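Local coordinates for protein acetyl xylan esterase II (Penicillium purpurogenum, PDB 1G66) that probably removes acetyl groups from acetylated xylan, acting as a serine esterase of the cutinase family with an alpha/beta-hydrolase fold, at residues S16-G20 with T37-I41. Numbering follows the deposited sequence.
Sequences SPGYG and TAEAI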
loop_
_atom_site.group_PDB
_atom_site.type_symbol
_atom_site.label_atom_id
_atom_site.label_comp_id
_atom_site.label_asym_id
_atom_site.label_seq_id
_atom_site.Cartn_x
_atom_site.Cartn_y
_atom_site.Cartn_z
ATOM N N SER A 16 1.632 6.667 -14.659
ATOM C CA SER A 16 0.611 7.600 -15.082
ATOM C C SER A 16 -0.562 7.583 -14.108
ATOM O O SER A 16 -0.767 6.623 -13.379
ATOM C CB SER A 16 0.144 7.229 -16.493
ATOM O OG SER A 16 1.249 7.326 -17.392
ATOM N N PRO A 17 -1.346 8.651 -14.096
ATOM C CA PRO A 17 -2.466 8.714 -13.181
ATOM C C PRO A 17 -3.326 7.482 -13.267
ATOM O O PRO A 17 -3.599 6.979 -14.364
ATOM C CB PRO A 17 -3.207 9.992 -13.618
ATOM C CG PRO A 17 -2.086 10.841 -14.142
ATOM C CD PRO A 17 -1.234 9.882 -14.908
ATOM N N GLY A 18 -3.790 7.030 -12.103
ATOM C CA GLY A 18 -4.528 5.812 -11.989
ATOM C C GLY A 18 -3.851 4.865 -11.025
ATOM O O GLY A 18 -3.287 5.289 -10.011
ATOM N N TYR A 19 -3.958 3.582 -11.311
ATOM C CA TYR A 19 -3.530 2.555 -10.398
ATOM C C TYR A 19 -2.108 2.095 -10.572
ATOM O O TYR A 19 -1.536 1.432 -9.683
ATOM C CB TYR A 19 -4.443 1.307 -10.574
ATOM C CG TYR A 19 -5.870 1.640 -10.190
ATOM C CD1 TYR A 19 -6.826 1.977 -11.129
ATOM C CD2 TYR A 19 -6.266 1.696 -8.883
ATOM C CE1 TYR A 19 -8.120 2.282 -10.720
ATOM C CE2 TYR A 19 -7.526 2.010 -8.491
ATOM C CZ TYR A 19 -8.450 2.329 -9.427
ATOM O OH TYR A 19 -9.704 2.632 -8.990
ATOM N N GLY A 20 -1.508 2.350 -11.737
ATOM C CA GLY A 20 -0.236 1.751 -12.019
ATOM C C GLY A 20 -0.271 0.259 -11.783
ATOM O O GLY A 20 -1.259 -0.394 -12.110
ATOM N N THR A 37 -16.536 -1.185 -5.941
ATOM C CA THR A 37 -15.990 -0.020 -6.633
ATOM C C THR A 37 -14.565 0.217 -6.157
ATOM O O THR A 37 -14.138 -0.297 -5.111
ATOM C CB THR A 37 -16.834 1.228 -6.438
ATOM O OG1 THR A 37 -16.892 1.466 -5.028
ATOM C CG2 THR A 37 -18.252 1.030 -6.959
ATOM N N ALA A 38 -13.858 1.002 -6.930
ATOM C CA ALA A 38 -12.468 1.302 -6.657
ATOM C C ALA A 38 -12.181 2.749 -6.999
ATOM O O ALA A 38 -12.801 3.333 -7.905
ATOM C CB ALA A 38 -11.545 0.405 -7.430
ATOM N N GLU A 39 -11.200 3.313 -6.297
ATOM C CA GLU A 39 -10.636 4.596 -6.668
ATOM C C GLU A 39 -9.125 4.527 -6.543
ATOM O O GLU A 39 -8.592 3.828 -5.696
ATOM C CB GLU A 39 -11.164 5.748 -5.795
ATOM C CG GLU A 39 -10.748 5.672 -4.342
ATOM C CD GLU A 39 -11.479 6.728 -3.532
ATOM O OE1 GLU A 39 -10.932 7.807 -3.296
ATOM O OE2 GLU A 39 -12.624 6.431 -3.123
ATOM N N ALA A 40 -8.448 5.312 -7.391
ATOM C CA ALA A 40 -7.041 5.504 -7.277
ATOM C C ALA A 40 -6.749 6.625 -6.345
ATOM O O ALA A 40 -7.432 7.633 -6.284
ATOM C CB ALA A 40 -6.458 5.814 -8.646
ATOM N N ILE A 41 -5.680 6.504 -5.545
ATOM C CA ILE A 41 -5.168 7.578 -4.731
ATOM C C ILE A 41 -4.359 8.481 -5.612
ATOM O O ILE A 41 -3.303 8.072 -6.146
ATOM C CB ILE A 41 -4.271 7.037 -3.597
ATOM C CG1 ILE A 41 -5.028 6.063 -2.693
ATOM C CG2 ILE A 41 -3.647 8.168 -2.840
ATOM C CD1 ILE A 41 -6.162 6.674 -1.949
HETATM O O HOH W 1 -2.149 6.185 -7.634
#
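At the edge of the parallel sheet of this cutinase-family alpha/beta fold, Tyr19, from the loop joining strand 5-10 to helix 23-32, lies against Ala38 and Ala40 of the edge strand 37-40. The methyl of Ala40 sits over one face of the phenol ring in a CH-pi contact, CB 4.1 Å from the ring centroid and 14° off its normal, displaced toward the rim. Beyond it the hydroxyl rests against the strand backbone at Ala38-Glu39: Tyr19 OH is 3.1 Å from Glu39 C and 3.3 Å from Ala38 CB. None of the nearby peptide N or O atoms has the angle for a hydrogen bond with it. CG lies anti to the carbonyl carbon, beside the backbone N (chi1 -64°), and this carries the ring to the strand, where it also touches Val26 of helix 23-32. Gly18 O approaches Ala40 CB at 3.5 Å, and a water bridges the two backbones, donating to Gly18 O at 2.8 Å and to Ile41 O at 2.7 Å. Backbone hydrogen bonds join the strand to strand 5-10, and Glu39 OE2 is hydrogen-bonded to His6 NE2. An alanine in place of Tyr19 would probably leave the Ala38 and Ala40 methyls without their aromatic neighbour and open a gap between loop and strand. Loop and edge strand thus meet through van der Waals and CH-pi contact, with the bridging water as the polar link.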